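Local coordinates for protein addiction module toxin, RelE/StbE family (Escherichia coli BL21, PDB 4MMJ) that acts as the toxin of a toxin-antitoxin pair, a sequence-specific endoribonuclease that cuts mRNA at lysine codons and inhibits translation elongation, at residues S12-K17 with F84-T89. The protein carries 1 engineered substitution. Sequence-based numbering, arbitrary orientation.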
loop_
_atom_site.group_PDB
_atom_site.type_symbol
_atom_site.label_atom_id
_atom_site.label_comp_id
_atom_site.label_asym_id
_atom_site.label_seq_id
_atom_site.Cartn_x
_atom_site.Cartn_y
_atom_site.Cartn_z
ATOM N N SER A 12 4.445 6.959 5.929
ATOM C CA SER A 12 3.779 8.198 6.314
ATOM C C SER A 12 3.214 8.036 7.720
ATOM O O SER A 12 3.034 6.913 8.207
ATOM C CB SER A 12 2.646 8.543 5.348
ATOM O OG SER A 12 1.505 7.739 5.625
ATOM N N GLY A 13 2.930 9.153 8.377
ATOM C CA GLY A 13 2.382 9.092 9.719
ATOM C C GLY A 13 1.004 8.463 9.675
ATOM O O GLY A 13 0.636 7.668 10.544
ATOM N N GLN A 14 0.239 8.804 8.650
ATOM C CA GLN A 14 -1.097 8.234 8.541
ATOM C C GLN A 14 -1.020 6.731 8.301
ATOM O O GLN A 14 -1.858 5.976 8.798
ATOM C CB GLN A 14 -1.922 8.906 7.447
ATOM C CG GLN A 14 -3.355 8.348 7.382
ATOM C CD GLN A 14 -4.138 8.625 8.656
ATOM O OE1 GLN A 14 -4.194 9.764 9.118
ATOM N NE2 GLN A 14 -4.738 7.588 9.230
ATOM N N PHE A 15 -0.007 6.293 7.557
ATOM C CA PHE A 15 0.141 4.861 7.295
ATOM C C PHE A 15 0.329 4.065 8.588
ATOM O O PHE A 15 -0.280 2.993 8.773
ATOM C CB PHE A 15 1.278 4.587 6.309
ATOM C CG PHE A 15 1.516 3.127 6.071
ATOM C CD1 PHE A 15 0.723 2.419 5.179
ATOM C CD2 PHE A 15 2.505 2.449 6.779
ATOM C CE1 PHE A 15 0.926 1.041 4.977
ATOM C CE2 PHE A 15 2.723 1.078 6.580
ATOM C CZ PHE A 15 1.930 0.375 5.681
ATOM N N SER A 16 1.155 4.586 9.486
ATOM C CA SER A 16 1.384 3.916 10.758
ATOM C C SER A 16 0.081 3.803 11.549
ATOM O O SER A 16 -0.188 2.763 12.153
ATOM C CB SER A 16 2.462 4.632 11.568
ATOM O OG SER A 16 3.695 4.587 10.876
ATOM N N LYS A 17 -0.724 4.860 11.534
ATOM C CA LYS A 17 -2.038 4.823 12.188
ATOM C C LYS A 17 -2.958 3.792 11.534
ATOM O O LYS A 17 -3.665 3.031 12.229
ATOM C CB LYS A 17 -2.702 6.201 12.152
ATOM C CG LYS A 17 -2.075 7.214 13.098
ATOM C CD LYS A 17 -2.926 8.475 13.171
ATOM C CE LYS A 17 -2.347 9.472 14.165
ATOM N NZ LYS A 17 -3.365 10.464 14.615
ATOM N N PHE A 84 5.104 4.165 1.830
ATOM C CA PHE A 84 3.814 3.576 2.171
ATOM C C PHE A 84 2.909 4.688 2.688
ATOM O O PHE A 84 3.219 5.322 3.708
ATOM C CB PHE A 84 4.027 2.463 3.200
ATOM C CG PHE A 84 4.917 1.356 2.695
ATOM C CD1 PHE A 84 4.429 0.432 1.786
ATOM C CD2 PHE A 84 6.239 1.253 3.106
ATOM C CE1 PHE A 84 5.238 -0.586 1.295
ATOM C CE2 PHE A 84 7.049 0.237 2.623
ATOM C CZ PHE A 84 6.545 -0.686 1.717
ATOM N N GLU A 85 1.804 4.943 1.977
ATOM C CA GLU A 85 1.009 6.149 2.225
ATOM C C GLU A 85 -0.228 5.901 3.093
ATOM O O GLU A 85 -0.443 6.603 4.083
ATOM C CB GLU A 85 0.620 6.832 0.901
ATOM C CG GLU A 85 -0.049 8.187 1.072
ATOM C CD GLU A 85 0.887 9.263 1.606
ATOM O OE1 GLU A 85 2.127 9.054 1.610
ATOM O OE2 GLU A 85 0.381 10.329 2.021
ATOM N N ARG A 86 -1.038 4.916 2.712
ATOM C CA ARG A 86 -2.243 4.581 3.456
ATOM C C ARG A 86 -2.570 3.092 3.285
ATOM O O ARG A 86 -2.123 2.456 2.320
ATOM C CB ARG A 86 -3.439 5.437 2.998
ATOM C CG ARG A 86 -3.414 6.902 3.456
ATOM C CD ARG A 86 -4.794 7.409 3.816
ATOM N NE ARG A 86 -5.326 6.734 4.998
ATOM C CZ ARG A 86 -6.542 6.943 5.496
ATOM N NH1 ARG A 86 -7.362 7.815 4.919
ATOM N NH2 ARG A 86 -6.939 6.283 6.571
ATOM N N THR A 87 -3.354 2.544 4.208
ATOM C CA THR A 87 -3.895 1.201 4.011
ATOM C C THR A 87 -5.221 1.028 4.744
ATOM O O THR A 87 -5.401 1.562 5.834
ATOM C CB THR A 87 -2.871 0.090 4.390
ATOM O OG1 THR A 87 -3.379 -1.191 3.979
ATOM C CG2 THR A 87 -2.596 0.086 5.896
ATOM N N GLY A 88 -6.169 0.320 4.133
ATOM C CA GLY A 88 -7.465 0.123 4.761
ATOM C C GLY A 88 -8.526 -0.158 3.721
ATOM O O GLY A 88 -8.200 -0.527 2.587
ATOM N N THR A 89 -9.797 0.009 4.087
ATOM C CA THR A 89 -10.867 -0.228 3.121
ATOM C C THR A 89 -10.948 0.870 2.065
ATOM O O THR A 89 -10.532 2.009 2.292
ATOM C CB THR A 89 -12.251 -0.325 3.805
ATOM O OG1 THR A 89 -12.591 0.949 4.363
ATOM C CG2 THR A 89 -12.258 -1.399 4.896
#
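The hydroxyl of S12 works in two directions at once: OG donates to E85 O across the contact (2.7 Å) and, as the N-cap of helix 13-24, accepts from F15 N in its own chain segment. The first turn of the helix is thereby tied to strand 81-88 where edge strand 8-11 ends, in the RelE-type toxin fold, whose sheet packs against two helices. S12 N adds a nearly linear bond to F84 O (3.0 Å), prolonging the parallel pairing of strands 8-11 and 81-88 up to the cap. The E85 carbonyl belongs to a classic beta bulge, in which E85 and R86 both face I74; OG is tilted out of that carbonyl's plane.

Within the same turn, F15 points its side chain toward the strand, CG anti to the backbone N (chi1 177°). F84 CB sits over one face of its ring in a CH-pi contact, 3.6 Å from the centroid and almost exactly over the centre. The two phenylalanine side chains run alongside, their rings oblique with planes 31° apart, and both reach M36 of helix 29-40 and L73 of strand 71-77, so the pair belongs to the buried core between helices and sheet. T87 CG2 touches the ring at CE1 (3.8 Å), while T87 OG1 turns to I72 O and W71 NE1.

Toward the surface, Q14 lies across R86, with amide and guanidinium planes 61° apart. D18 holds both polar ends: OD1 takes Q14 NE2 and OD2 forms a salt bridge with R86 NE, which probably steadies the arginine's positive charge. Q14 CG rests over one face of the guanidinium, 3.5 Å from R86 NE.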